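Local coordinates for protein condensin complex subunit 3 (PDB 5OQR) that serves as a regulatory subunit of condensin, the complex required to convert interphase chromatin into mitotic-like condensed chromosomes, at residues Q365-G370 against D399-L404; V348-K353 against E358-I363. All blocks are in the same frame, centred on the assembly; numbering follows the deposited sequence.

Interaction 1: Q365-G370 against D399-L404; sequences QLLYIG and DSLISL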
loop_
_atom_site.group_PDB
_atom_site.type_symbol
_atom_site.label_atom_id
_atom_site.label_comp_id
_atom_site.label_asym_id
_atom_site.label_seq_id
_atom_site.Cartn_x
_atom_site.Cartn_y
_atom_site.Cartn_z
ATOM N N GLN A 365 -7.634 20.455 -17.982
ATOM C CA GLN A 365 -8.301 20.897 -16.763
ATOM C C GLN A 365 -9.627 21.580 -17.070
ATOM O O GLN A 365 -10.613 21.385 -16.350
ATOM C CB GLN A 365 -7.383 21.834 -15.975
ATOM C CG GLN A 365 -6.051 21.215 -15.579
ATOM C CD GLN A 365 -6.205 19.816 -15.014
ATOM O OE1 GLN A 365 -7.086 19.558 -14.198
ATOM N NE2 GLN A 365 -5.355 18.899 -15.460
ATOM N N LEU A 366 -9.676 22.383 -18.134
ATOM C CA LEU A 366 -10.907 23.090 -18.465
ATOM C C LEU A 366 -11.997 22.123 -18.907
ATOM O O LEU A 366 -13.177 22.323 -18.598
ATOM C CB LEU A 366 -10.637 24.130 -19.553
ATOM C CG LEU A 366 -9.679 25.266 -19.191
ATOM C CD1 LEU A 366 -9.519 26.211 -20.368
ATOM C CD2 LEU A 366 -10.159 26.025 -17.965
ATOM N N LEU A 367 -11.626 21.071 -19.633
ATOM C CA LEU A 367 -12.607 20.062 -20.016
ATOM C C LEU A 367 -13.158 19.340 -18.792
ATOM O O LEU A 367 -14.347 19.007 -18.744
ATOM C CB LEU A 367 -11.976 19.068 -20.989
ATOM C CG LEU A 367 -11.650 19.623 -22.374
ATOM C CD1 LEU A 367 -10.742 18.675 -23.137
ATOM C CD2 LEU A 367 -12.927 19.878 -23.154
ATOM N N TYR A 368 -12.308 19.084 -17.794
ATOM C CA TYR A 368 -12.785 18.460 -16.565
ATOM C C TYR A 368 -13.798 19.346 -15.859
ATOM O O TYR A 368 -14.824 18.860 -15.369
ATOM C CB TYR A 368 -11.610 18.153 -15.633
ATOM C CG TYR A 368 -10.891 16.862 -15.943
ATOM C CD1 TYR A 368 -11.587 15.669 -16.065
ATOM C CD2 TYR A 368 -9.515 16.834 -16.115
ATOM C CE1 TYR A 368 -10.937 14.487 -16.348
ATOM C CE2 TYR A 368 -8.855 15.660 -16.401
ATOM C CZ TYR A 368 -9.571 14.488 -16.515
ATOM O OH TYR A 368 -8.919 13.311 -16.800
ATOM N N ILE A 369 -13.527 20.648 -15.788
ATOM C CA ILE A 369 -14.501 21.575 -15.224
ATOM C C ILE A 369 -15.795 21.524 -16.019
ATOM O O ILE A 369 -16.892 21.568 -15.451
ATOM C CB ILE A 369 -13.921 23.000 -15.178
ATOM C CG1 ILE A 369 -12.679 23.037 -14.285
ATOM C CG2 ILE A 369 -14.962 23.985 -14.663
ATOM C CD1 ILE A 369 -11.858 24.294 -14.424
ATOM N N GLY A 370 -15.690 21.419 -17.344
ATOM C CA GLY A 370 -16.883 21.395 -18.171
ATOM C C GLY A 370 -17.680 20.117 -18.005
ATOM O O GLY A 370 -18.913 20.142 -17.992
ATOM N N ASP A 399 -3.969 12.635 -28.900
ATOM C CA ASP A 399 -4.809 11.530 -28.456
ATOM C C ASP A 399 -5.286 11.732 -27.023
ATOM O O ASP A 399 -6.359 11.244 -26.648
ATOM C CB ASP A 399 -4.048 10.209 -28.579
ATOM C CG ASP A 399 -4.950 8.998 -28.438
ATOM O OD1 ASP A 399 -6.061 9.011 -29.008
ATOM O OD2 ASP A 399 -4.552 8.032 -27.752
ATOM N N SER A 400 -4.510 12.455 -26.212
ATOM C CA SER A 400 -4.879 12.659 -24.816
ATOM C C SER A 400 -6.166 13.466 -24.694
ATOM O O SER A 400 -7.048 13.123 -23.899
ATOM C CB SER A 400 -3.739 13.356 -24.076
ATOM O OG SER A 400 -3.291 14.495 -24.791
ATOM N N LEU A 401 -6.293 14.541 -25.475
ATOM C CA LEU A 401 -7.454 15.413 -25.372
ATOM C C LEU A 401 -8.640 14.921 -26.189
ATOM O O LEU A 401 -9.774 15.311 -25.900
ATOM C CB LEU A 401 -7.085 16.831 -25.810
ATOM C CG LEU A 401 -6.063 17.554 -24.928
ATOM C CD1 LEU A 401 -5.634 18.855 -25.572
ATOM C CD2 LEU A 401 -6.630 17.819 -23.547
ATOM N N ILE A 402 -8.411 14.071 -27.193
ATOM C CA ILE A 402 -9.509 13.572 -28.017
ATOM C C ILE A 402 -10.593 12.948 -27.148
ATOM O O ILE A 402 -11.789 13.184 -27.356
ATOM C CB ILE A 402 -8.977 12.572 -29.062
ATOM C CG1 ILE A 402 -8.230 13.320 -30.170
ATOM C CG2 ILE A 402 -10.120 11.731 -29.649
ATOM C CD1 ILE A 402 -7.556 12.424 -31.188
ATOM N N SER A 403 -10.196 12.136 -26.167
ATOM C CA SER A 403 -11.174 11.410 -25.365
ATOM C C SER A 403 -12.048 12.367 -24.566
ATOM O O SER A 403 -13.277 12.246 -24.561
ATOM C CB SER A 403 -10.459 10.431 -24.438
ATOM O OG SER A 403 -9.567 9.608 -25.169
ATOM N N LEU A 404 -11.428 13.325 -23.876
ATOM C CA LEU A 404 -12.199 14.277 -23.085
ATOM C C LEU A 404 -13.094 15.145 -23.959
ATOM O O LEU A 404 -14.197 15.515 -23.540
ATOM C CB LEU A 404 -11.257 15.147 -22.256
ATOM C CG LEU A 404 -10.494 14.428 -21.140
ATOM C CD1 LEU A 404 -9.530 15.384 -20.465
ATOM C CD2 LEU A 404 -11.445 13.831 -20.115
#
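L367 and L404 carry the apolar packing between the helical segments 365-370 and 399-404, whose axes run nearly parallel (11°) and come within 10.5 Å. CD1 of L367 settles on CB of L404 at 3.7 Å, close to the backbone of helix 399-412, while the two leucine side chains pass at a slant. The same CD1 has a looser neighbour in CD2 of L401, 4.2 Å away. On helix 399-412 L367 also touches H405 and L408, one turn and two turns further on from L401. Parallel packing of a helix on the next but one, past helix 378-394, is what stacked hairpins of an alpha-solenoid produce; residues 399-404 fall within the sixth HEAT repeat.

The aromatic part belongs to Y368. Both methyls of L404 meet its ring: CD1 sits 4.0 Å above the plane of one face, displaced toward the rim, and CD2 approaches CE1 of Y368 at 3.9 Å. This is apolar packing with at most a loose CH-pi character, and CG beside the backbone N (chi1 -83°) brings the ring end nearer to L404. R315 of helix 308-324 makes a cation-pi contact with the same tyrosine and hydrogen-bonds through NH2 to OE1 of Q365.

Interaction 2: V348-K353 against E358-I363; sequences VSLRDK and ESCFII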
loop_
_atom_site.group_PDB
_atom_site.type_symbol
_atom_site.label_atom_id
_atom_site.label_comp_id
_atom_site.label_asym_id
_atom_site.label_seq_id
_atom_site.Cartn_x
_atom_site.Cartn_y
_atom_site.Cartn_z
ATOM N N VAL A 348 -5.211 28.569 -29.250
ATOM C CA VAL A 348 -4.218 29.378 -29.946
ATOM C C VAL A 348 -2.814 29.000 -29.493
ATOM O O VAL A 348 -1.888 28.897 -30.307
ATOM C CB VAL A 348 -4.504 30.876 -29.723
ATOM C CG1 VAL A 348 -3.434 31.740 -30.379
ATOM C CG2 VAL A 348 -5.878 31.240 -30.262
ATOM N N SER A 349 -2.634 28.783 -28.189
ATOM C CA SER A 349 -1.327 28.436 -27.648
ATOM C C SER A 349 -0.825 27.082 -28.129
ATOM O O SER A 349 0.356 26.780 -27.942
ATOM C CB SER A 349 -1.377 28.454 -26.120
ATOM O OG SER A 349 -1.500 29.773 -25.624
ATOM N N LEU A 350 -1.684 26.259 -28.733
ATOM C CA LEU A 350 -1.232 24.982 -29.265
ATOM C C LEU A 350 -0.425 25.144 -30.544
ATOM O O LEU A 350 0.336 24.239 -30.898
ATOM C CB LEU A 350 -2.428 24.066 -29.524
ATOM C CG LEU A 350 -3.182 23.567 -28.288
ATOM C CD1 LEU A 350 -4.393 22.761 -28.711
ATOM C CD2 LEU A 350 -2.280 22.738 -27.390
ATOM N N ARG A 351 -0.574 26.270 -31.242
ATOM C CA ARG A 351 0.182 26.480 -32.471
ATOM C C ARG A 351 1.659 26.696 -32.172
ATOM O O ARG A 351 2.526 26.253 -32.934
ATOM C CB ARG A 351 -0.389 27.669 -33.241
ATOM C CG ARG A 351 -1.874 27.559 -33.542
ATOM C CD ARG A 351 -2.291 28.595 -34.564
ATOM N NE ARG A 351 -3.738 28.645 -34.756
ATOM C CZ ARG A 351 -4.420 27.840 -35.563
ATOM N NH1 ARG A 351 -3.799 26.896 -36.258
ATOM N NH2 ARG A 351 -5.734 27.974 -35.673
ATOM N N ASP A 352 1.966 27.367 -31.066
ATOM C CA ASP A 352 3.346 27.590 -30.656
ATOM C C ASP A 352 3.828 26.377 -29.873
ATOM O O ASP A 352 3.211 25.988 -28.875
ATOM C CB ASP A 352 3.467 28.860 -29.817
ATOM C CG ASP A 352 4.908 29.222 -29.515
ATOM O OD1 ASP A 352 5.265 30.413 -29.642
ATOM O OD2 ASP A 352 5.687 28.313 -29.155
ATOM N N LYS A 353 4.929 25.779 -30.325
ATOM C CA LYS A 353 5.403 24.543 -29.713
ATOM C C LYS A 353 5.952 24.773 -28.311
ATOM O O LYS A 353 5.830 23.895 -27.450
ATOM C CB LYS A 353 6.474 23.902 -30.587
ATOM C CG LYS A 353 7.034 22.634 -29.996
ATOM C CD LYS A 353 8.009 21.971 -30.928
ATOM C CE LYS A 353 8.158 20.514 -30.557
ATOM N NZ LYS A 353 9.053 19.822 -31.508
ATOM N N GLU A 358 2.157 22.586 -22.048
ATOM C CA GLU A 358 1.403 23.206 -20.964
ATOM C C GLU A 358 -0.045 23.449 -21.368
ATOM O O GLU A 358 -0.960 23.258 -20.558
ATOM C CB GLU A 358 2.062 24.517 -20.545
ATOM C CG GLU A 358 1.777 24.898 -19.101
ATOM C CD GLU A 358 1.961 26.377 -18.829
ATOM O OE1 GLU A 358 1.940 27.174 -19.790
ATOM O OE2 GLU A 358 2.126 26.742 -17.646
ATOM N N SER A 359 -0.276 23.870 -22.614
ATOM C CA SER A 359 -1.636 24.166 -23.052
ATOM C C SER A 359 -2.488 22.907 -23.104
ATOM O O SER A 359 -3.685 22.950 -22.797
ATOM C CB SER A 359 -1.611 24.854 -24.417
ATOM O OG SER A 359 -1.231 26.211 -24.292
ATOM N N CYS A 360 -1.899 21.778 -23.499
ATOM C CA CYS A 360 -2.625 20.514 -23.442
ATOM C C CYS A 360 -3.099 20.223 -22.025
ATOM O O CYS A 360 -4.242 19.801 -21.818
ATOM C CB CYS A 360 -1.741 19.377 -23.951
ATOM S SG CYS A 360 -1.430 19.413 -25.718
ATOM N N PHE A 361 -2.236 20.456 -21.036
ATOM C CA PHE A 361 -2.620 20.246 -19.647
ATOM C C PHE A 361 -3.695 21.235 -19.217
ATOM O O PHE A 361 -4.645 20.860 -18.521
ATOM C CB PHE A 361 -1.388 20.362 -18.751
ATOM C CG PHE A 361 -1.640 19.992 -17.320
ATOM C CD1 PHE A 361 -1.801 18.667 -16.952
ATOM C CD2 PHE A 361 -1.707 20.965 -16.340
ATOM C CE1 PHE A 361 -2.032 18.322 -15.638
ATOM C CE2 PHE A 361 -1.935 20.625 -15.023
ATOM C CZ PHE A 361 -2.098 19.303 -14.671
ATOM N N ILE A 362 -3.566 22.499 -19.626
ATOM C CA ILE A 362 -4.557 23.510 -19.265
ATOM C C ILE A 362 -5.913 23.162 -19.866
ATOM O O ILE A 362 -6.941 23.191 -19.181
ATOM C CB ILE A 362 -4.083 24.904 -19.715
ATOM C CG1 ILE A 362 -2.814 25.298 -18.958
ATOM C CG2 ILE A 362 -5.170 25.950 -19.492
ATOM C CD1 ILE A 362 -2.086 26.481 -19.550
ATOM N N ILE A 363 -5.936 22.843 -21.161
ATOM C CA ILE A 363 -7.189 22.466 -21.812
ATOM C C ILE A 363 -7.795 21.252 -21.122
ATOM O O ILE A 363 -9.013 21.174 -20.925
ATOM C CB ILE A 363 -6.948 22.212 -23.313
ATOM C CG1 ILE A 363 -6.578 23.522 -24.012
ATOM C CG2 ILE A 363 -8.182 21.591 -23.970
ATOM C CD1 ILE A 363 -6.011 23.342 -25.403
#
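L350 turns its CG away from its own carbonyl carbon (chi1 -68°); CD1 continues the extended line (chi2 176°) toward I363, and CD2 branches off toward S359 and C360, so both methyls reach from the loop to segment 358-363 of helix 356-372, while I363 sets CG1 in the same manner (chi1 -67°) and stretches on to CD1. The two side chains therefore meet tip to tip, with CD1 of L350 3.7 Å from CD1 of I363. The other leucine branch lies against the preceding turn of the helix: CD2 of L350 is 3.7 Å from CB of S359 and 3.8 Å from SG of C360. One leucine thus spans three helix residues with its two branches.

The arrangement is consistent with the turn of a helical hairpin, in which the connection after helix 336-348 folds back on the start of helix 356-372. Within the loop, N of R351 bonds to O of V348 at 3.1 Å, drawing the chain into a turn. S359 places its methylene against L350, and its OG is hydrogen-bonded to O of S355, its stronger partner, and also to OE1 of Q346; the first lies one helical turn back, the second on the preceding helix. OG of S355 is in turn hydrogen-bonded to O of S349. Between the two segments themselves, then, the attraction is mainly van der Waals and apolar, whereas the polar bonds that fix the turn run through residues beside them.

How the interactions relate
Followed from the N terminus, the chain leaves helix 336-348 and first closes a tight loop at interaction 2, only four residues lying between its segments. It then continues along helix 356-372, passes through helix 378-394 and returns on helix 399-412 to close the wider loop of interaction 1. The two closures come in series, neither nested nor crossed, with centres 13 Å apart. Helix 356-372 is their shared element: interaction 2 ties the connection after helix 336-348 to it, and interaction 1 ties it to the next helix but one, 399-412. The contacts also meet directly: CD2 of L401 lies 3.6 Å from O of C360.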